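Long-range contacts in formate dehydrogenase (Staphylococcus aureus, PDB 6TTB), which probably catalyses the oxidation of formate to carbon dioxide, with NAD as the hydride acceptor: residues A[112-117]-A[134-139]; A[242-247]-A[270-275]. All coordinates share one frame; numbering follows the deposited sequence.

Overall arrangement
From the N terminus the chain first builds a five-stranded parallel sheet, and contact 1 is made where it lays down the last two strands: segment 112-117 runs out, helix 126-131 carries the chain back, and segment 134-139 pairs alongside. Contact 1 is closed before the NAD-binding sheet of seven strands begins. There contact 2 joins segments 242-247 and 270-275 across a crossover containing helix 259-264. The two loops therefore follow in series, neither nested nor crossed. The centres of contact 1 and contact 2 lie 26 Å apart, on opposite sides of the chain's centre; their nearest atoms are about 10 Å apart. NAD touches contact 2, and the E138 side chain of contact 1 lies about 6 Å from the bound NAD.

Contact 1: residues A[112-117]-A[134-139]; sequences KLAITA and IGVVEV
L113 and V137 meet on one face of two neighbouring parallel strands, with CD1 of L113 4.1 Å from CG1 of V137. Strand 113-116, helix 126-131 and strand 135-138 form a beta-alpha-beta unit at the edge of the five-stranded sheet; the axes of the two strands come within 4.7 Å of each other and differ in direction by 16°. CD1 of L113 lies over the backbone of G135, where no side chain intervenes, because a chi1 of -168° turns CG away from the residue's own N. I115 shares this face, its CG2 4.2 Å from CG2 of V137, and helix 330-348 packs over it through V340, I343 and L344. On the other face CB of A114 rests 4.1 Å from CG2 of V136, while CG2 of I134 also lies near CB of A114; helix 126-131 covers V136 through L126 and A129.

Between the two faces, the backbone ladder has four bonds. Its straightest is from N of A114 to O of G135, 2.8 Å with 176° at the hydrogen, and N of G135 in turn donates a hydrogen bond to O of K112. Further along, A114 O accepts from V137 N, and V137 O from T116 N.

The polar edge begins at T116 and E138, whose side chains leave the same face of the sheet as A114 and V136. One hydroxyl links the two strands just beyond the ladder: OG of S121 is hydrogen-bonded to both OG1 of T116 and OE1 of E138.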
loop_
_atom_site.group_PDB
_atom_site.type_symbol
_atom_site.label_atom_id
_atom_site.label_comp_id
_atom_site.label_asym_id
_atom_site.label_seq_id
_atom_site.Cartn_x
_atom_site.Cartn_y
_atom_site.Cartn_z
ATOM N N LYS A 112 -15.745 -2.504 38.105
ATOM C CA LYS A 112 -16.908 -1.706 37.857
ATOM C C LYS A 112 -16.813 -1.215 36.433
ATOM O O LYS A 112 -17.841 -1.031 35.762
ATOM C CB LYS A 112 -16.974 -0.576 38.886
ATOM C CG LYS A 112 -17.189 -1.006 40.347
ATOM C CD LYS A 112 -17.253 0.209 41.315
ATOM C CE LYS A 112 -15.917 0.619 41.959
ATOM N NZ LYS A 112 -15.503 -0.359 43.004
ATOM N N LEU A 113 -15.558 -1.126 35.935
ATOM C CA LEU A 113 -15.314 -0.455 34.652
ATOM C C LEU A 113 -14.165 -1.124 33.908
ATOM O O LEU A 113 -13.030 -1.258 34.410
ATOM C CB LEU A 113 -15.084 1.054 34.857
ATOM C CG LEU A 113 -15.115 1.909 33.582
ATOM C CD1 LEU A 113 -16.273 1.577 32.679
ATOM C CD2 LEU A 113 -15.035 3.453 33.867
ATOM N N ALA A 114 -14.500 -1.601 32.720
ATOM C CA ALA A 114 -13.488 -2.124 31.822
ATOM C C ALA A 114 -13.311 -1.155 30.662
ATOM O O ALA A 114 -14.191 -1.001 29.810
ATOM C CB ALA A 114 -13.897 -3.490 31.341
ATOM N N ILE A 115 -12.179 -0.466 30.657
ATOM C CA ILE A 115 -11.938 0.497 29.591
ATOM C C ILE A 115 -11.090 -0.185 28.532
ATOM O O ILE A 115 -10.067 -0.805 28.871
ATOM C CB ILE A 115 -11.209 1.720 30.151
ATOM C CG1 ILE A 115 -11.876 2.283 31.406
ATOM C CG2 ILE A 115 -11.032 2.774 29.079
ATOM C CD1 ILE A 115 -11.087 3.418 31.920
ATOM N N THR A 116 -11.519 -0.049 27.280
ATOM C CA THR A 116 -10.734 -0.434 26.136
ATOM C C THR A 116 -9.897 0.774 25.654
ATOM O O THR A 116 -10.395 1.660 24.954
ATOM C CB THR A 116 -11.662 -0.881 24.992
ATOM O OG1 THR A 116 -12.549 -1.976 25.324
ATOM C CG2 THR A 116 -10.911 -1.161 23.724
ATOM N N ALA A 117 -8.586 0.760 25.932
ATOM C CA ALA A 117 -7.739 1.807 25.390
ATOM C C ALA A 117 -7.666 1.673 23.878
ATOM O O ALA A 117 -6.685 1.230 23.350
ATOM C CB ALA A 117 -6.348 1.803 26.016
ATOM N N ILE A 134 -20.761 -4.611 35.521
ATOM C CA ILE A 134 -19.557 -3.914 35.086
ATOM C C ILE A 134 -19.871 -3.129 33.804
ATOM O O ILE A 134 -20.483 -3.660 32.902
ATOM C CB ILE A 134 -18.501 -4.986 34.786
ATOM C CG1 ILE A 134 -17.967 -5.666 36.027
ATOM C CG2 ILE A 134 -17.376 -4.499 33.875
ATOM C CD1 ILE A 134 -17.573 -7.072 35.715
ATOM N N GLY A 135 -19.371 -1.884 33.710
ATOM C CA GLY A 135 -19.517 -1.070 32.517
ATOM C C GLY A 135 -18.347 -1.303 31.580
ATOM O O GLY A 135 -17.239 -1.561 32.037
ATOM N N VAL A 136 -18.587 -1.148 30.291
ATOM C CA VAL A 136 -17.559 -1.370 29.289
ATOM C C VAL A 136 -17.584 -0.229 28.275
ATOM O O VAL A 136 -18.628 0.035 27.626
ATOM C CB VAL A 136 -17.794 -2.706 28.581
ATOM C CG1 VAL A 136 -16.920 -2.856 27.365
ATOM C CG2 VAL A 136 -17.618 -3.881 29.551
ATOM N N VAL A 137 -16.423 0.423 28.101
ATOM C CA VAL A 137 -16.375 1.621 27.291
ATOM C C VAL A 137 -15.077 1.603 26.544
ATOM O O VAL A 137 -14.044 1.312 27.126
ATOM C CB VAL A 137 -16.484 2.911 28.123
ATOM C CG1 VAL A 137 -17.673 2.844 29.031
ATOM C CG2 VAL A 137 -15.238 3.118 28.942
ATOM N N GLU A 138 -15.142 2.010 25.281
ATOM C CA GLU A 138 -13.971 2.215 24.482
ATOM C C GLU A 138 -14.014 3.670 24.005
ATOM O O GLU A 138 -14.972 4.357 24.304
ATOM C CB GLU A 138 -13.899 1.122 23.388
ATOM C CG GLU A 138 -14.954 1.223 22.256
ATOM C CD GLU A 138 -15.213 -0.069 21.427
ATOM O OE1 GLU A 138 -14.914 -1.195 21.905
ATOM O OE2 GLU A 138 -15.823 0.029 20.352
ATOM N N VAL A 139 -12.959 4.115 23.285
ATOM C CA VAL A 139 -12.723 5.493 22.854
ATOM C C VAL A 139 -13.167 5.676 21.390
ATOM O O VAL A 139 -12.375 5.858 20.454
ATOM C CB VAL A 139 -11.228 5.803 22.982
ATOM C CG1 VAL A 139 -10.952 7.286 22.757
ATOM C CG2 VAL A 139 -10.665 5.318 24.320
#

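Contact 2: residues A[242-247]-A[270-275]; sequences AITIHA and YLVNTA. With NAD (nicotinamide-adenine-dinucleotide), chain C.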
loop_
_atom_site.group_PDB
_atom_site.type_symbol
_atom_site.label_atom_id
_atom_site.label_comp_id
_atom_site.label_asym_id
_atom_site.label_seq_id
_atom_site.Cartn_x
_atom_site.Cartn_y
_atom_site.Cartn_z
ATOM N N ALA A 242 -11.972 -5.724 -5.429
ATOM C CA ALA A 242 -11.533 -6.135 -4.099
ATOM C C ALA A 242 -12.465 -5.551 -3.088
ATOM O O ALA A 242 -13.189 -4.621 -3.410
ATOM C CB ALA A 242 -10.151 -5.673 -3.826
ATOM N N ILE A 243 -12.401 -6.063 -1.858
ATOM C CA ILE A 243 -13.337 -5.686 -0.822
ATOM C C ILE A 243 -12.572 -5.319 0.433
ATOM O O ILE A 243 -11.628 -6.020 0.858
ATOM C CB ILE A 243 -14.283 -6.864 -0.531
ATOM C CG1 ILE A 243 -15.277 -7.097 -1.675
ATOM C CG2 ILE A 243 -15.012 -6.661 0.776
ATOM C CD1 ILE A 243 -15.963 -8.460 -1.668
ATOM N N THR A 244 -13.019 -4.257 1.080
ATOM C CA THR A 244 -12.458 -3.885 2.354
ATOM C C THR A 244 -13.588 -3.878 3.359
ATOM O O THR A 244 -14.696 -3.413 3.041
ATOM C CB THR A 244 -11.656 -2.566 2.241
ATOM O OG1 THR A 244 -11.103 -2.183 3.490
ATOM C CG2 THR A 244 -12.431 -1.382 1.734
ATOM N N ILE A 245 -13.278 -4.345 4.574
ATOM C CA ILE A 245 -14.258 -4.617 5.628
ATOM C C ILE A 245 -14.200 -3.511 6.652
ATOM O O ILE A 245 -13.130 -3.237 7.217
ATOM C CB ILE A 245 -13.899 -5.934 6.318
ATOM C CG1 ILE A 245 -13.618 -7.047 5.302
ATOM C CG2 ILE A 245 -14.889 -6.293 7.386
ATOM C CD1 ILE A 245 -14.718 -7.982 4.992
ATOM N N HIS A 246 -15.345 -2.929 6.939
ATOM C CA HIS A 246 -15.425 -1.888 7.964
ATOM C C HIS A 246 -16.658 -2.099 8.797
ATOM O O HIS A 246 -17.358 -1.144 9.106
ATOM C CB HIS A 246 -15.309 -0.446 7.359
ATOM C CG HIS A 246 -14.042 -0.308 6.581
ATOM N ND1 HIS A 246 -12.815 -0.258 7.215
ATOM C CD2 HIS A 246 -13.781 -0.546 5.251
ATOM C CE1 HIS A 246 -11.870 -0.252 6.303
ATOM N NE2 HIS A 246 -12.447 -0.446 5.079
ATOM N N ALA A 247 -16.931 -3.372 9.090
ATOM C CA ALA A 247 -18.120 -3.785 9.816
ATOM C C ALA A 247 -17.711 -4.229 11.223
ATOM O O ALA A 247 -16.600 -4.736 11.424
ATOM C CB ALA A 247 -18.780 -4.916 9.060
ATOM N N TYR A 270 -9.264 -9.359 -4.328
ATOM C CA TYR A 270 -8.451 -9.119 -3.134
ATOM C C TYR A 270 -9.371 -8.765 -1.967
ATOM O O TYR A 270 -10.428 -8.183 -2.169
ATOM C CB TYR A 270 -7.488 -7.934 -3.336
ATOM C CG TYR A 270 -6.571 -8.038 -4.510
ATOM C CD1 TYR A 270 -7.015 -7.813 -5.822
ATOM C CD2 TYR A 270 -5.231 -8.318 -4.316
ATOM C CE1 TYR A 270 -6.150 -7.882 -6.903
ATOM C CE2 TYR A 270 -4.352 -8.378 -5.390
ATOM C CZ TYR A 270 -4.814 -8.175 -6.688
ATOM O OH TYR A 270 -3.906 -8.276 -7.713
ATOM N N LEU A 271 -8.849 -8.959 -0.740
ATOM C CA LEU A 271 -9.640 -8.791 0.452
ATOM C C LEU A 271 -8.802 -8.075 1.462
ATOM O O LEU A 271 -7.674 -8.521 1.740
ATOM C CB LEU A 271 -10.039 -10.181 1.021
ATOM C CG LEU A 271 -11.021 -10.174 2.210
ATOM C CD1 LEU A 271 -12.295 -9.387 1.913
ATOM C CD2 LEU A 271 -11.356 -11.531 2.617
ATOM N N VAL A 272 -9.417 -7.044 2.083
ATOM C CA VAL A 272 -8.719 -6.268 3.078
ATOM C C VAL A 272 -9.630 -6.150 4.261
ATOM O O VAL A 272 -10.796 -5.814 4.130
ATOM C CB VAL A 272 -8.274 -4.887 2.581
ATOM C CG1 VAL A 272 -7.966 -3.933 3.724
ATOM C CG2 VAL A 272 -7.057 -5.021 1.745
ATOM N N ASN A 273 -9.068 -6.475 5.410
ATOM C CA ASN A 273 -9.833 -6.525 6.610
ATOM C C ASN A 273 -8.979 -5.963 7.732
ATOM O O ASN A 273 -8.098 -6.640 8.241
ATOM C CB ASN A 273 -10.304 -7.920 6.897
ATOM C CG ASN A 273 -10.883 -8.025 8.286
ATOM O OD1 ASN A 273 -11.311 -7.000 8.859
ATOM N ND2 ASN A 273 -10.929 -9.265 8.832
ATOM N N THR A 274 -9.262 -4.712 8.064
ATOM C CA THR A 274 -8.741 -4.068 9.209
ATOM C C THR A 274 -9.877 -3.789 10.227
ATOM O O THR A 274 -9.817 -2.775 10.984
ATOM C CB THR A 274 -8.321 -2.693 8.755
ATOM O OG1 THR A 274 -9.460 -2.149 8.040
ATOM C CG2 THR A 274 -7.062 -2.755 7.929
ATOM N N ALA A 275 -10.967 -4.599 10.167
ATOM C CA ALA A 275 -12.064 -4.457 11.116
ATOM C C ALA A 275 -11.850 -5.440 12.271
ATOM O O ALA A 275 -11.228 -5.063 13.257
ATOM C CB ALA A 275 -13.407 -4.541 10.461
HETATM P PA NAD C . -19.174 2.206 12.449
HETATM O O1A NAD C . -20.208 1.816 13.449
HETATM O O2A NAD C . -19.015 3.641 11.983
HETATM O O5B NAD C . -19.221 1.210 11.183
HETATM C C5B NAD C . -19.954 -0.031 11.223
HETATM C C4B NAD C . -21.085 0.064 10.229
HETATM O O4B NAD C . -21.283 -1.252 9.678
HETATM C C3B NAD C . -22.443 0.529 10.807
HETATM O O3B NAD C . -22.857 1.846 10.446
HETATM C C2B NAD C . -23.461 -0.522 10.346
HETATM O O2B NAD C . -24.562 0.033 9.658
HETATM C C1B NAD C . -22.650 -1.508 9.492
HETATM N N9A NAD C . -22.952 -2.911 9.796
HETATM C C8A NAD C . -23.656 -3.388 10.895
HETATM N N7A NAD C . -23.922 -4.672 10.827
HETATM C C5A NAD C . -23.460 -5.060 9.570
HETATM C C6A NAD C . -23.496 -6.294 8.858
HETATM N N6A NAD C . -24.100 -7.389 9.284
HETATM N N1A NAD C . -23.011 -6.296 7.591
HETATM C C2A NAD C . -22.438 -5.174 7.123
HETATM N N3A NAD C . -22.309 -3.981 7.710
HETATM C C4A NAD C . -22.847 -3.978 8.934
HETATM O O3 NAD C . -17.796 1.759 13.019
HETATM P PN NAD C . -16.435 2.229 12.417
HETATM O O1N NAD C . -15.952 3.348 13.301
HETATM O O2N NAD C . -16.598 2.482 10.946
HETATM O O5D NAD C . -15.548 0.894 12.654
HETATM C C5D NAD C . -15.441 -0.090 11.580
HETATM C C4D NAD C . -14.856 -1.323 12.175
HETATM O O4D NAD C . -13.416 -1.169 12.194
HETATM C C3D NAD C . -15.320 -1.558 13.633
HETATM O O3D NAD C . -16.163 -2.692 13.764
HETATM C C2D NAD C . -14.024 -1.643 14.444
HETATM O O2D NAD C . -13.899 -2.772 15.298
HETATM C C1D NAD C . -12.908 -1.657 13.415
HETATM N N1N NAD C . -11.816 -0.787 13.878
HETATM C C2N NAD C . -10.493 -1.317 13.988
HETATM C C3N NAD C . -9.427 -0.500 14.427
HETATM C C7N NAD C . -7.979 -0.963 14.264
HETATM O O7N NAD C . -7.125 -0.512 15.026
HETATM N N7N NAD C . -7.673 -1.829 13.277
HETATM C C4N NAD C . -9.758 0.790 14.985
HETATM C C5N NAD C . -11.078 1.283 14.899
HETATM C C6N NAD C . -12.096 0.465 14.369
HETATM O O HOH W 1 -12.004 -1.092 9.866
#
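I243 and L271 cross obliquely on one face of adjacent parallel strands, CG2 of I243 lying 4.0 Å from CD1 of L271. The strands and helix 259-264 form a beta-alpha-beta unit of the Rossmann-type NAD-binding domain. The axes of strands 242-245 and 270-273 are 10° from parallel, and three backbone bonds join them: I243 N to Y270 O, V272 N to I243 O, and I245 N to V272 O. I245 also slants across its neighbours, setting CD1 against CD1 of L271 and CG1 3.8 Å from CB of N273.

On the opposite face T244 and V272 project together from the sheet, OG1 of T244 against CG1 of V272. The T244 hydroxyl stands anti to the backbone N (chi1 180°), which places it 2.7 Å from NE2 of H246 in a hydrogen bond that either group could donate. CE1 of the imidazole comes 3.5 Å from T274 OG1. Held at NE2, the ring directs its other nitrogen, ND1, to water 1.

Beyond the strands both segments turn at the cofactor. N273 OD1 accepts from A275 N, which fits an Asx turn at this bend, and N273 ND2 bonds to R276 O. The CB of A275 points toward the other segment, near CG2 of I245 and O of A247. The nicotinamide amide N7N of NAD donates to T274 O with 171° at the hydrogen, and A247 O receives a weak bond from ribose O3D. Water 1 completes the link from H246 to the ribose, donating to O4D of NAD at 2.7 Å.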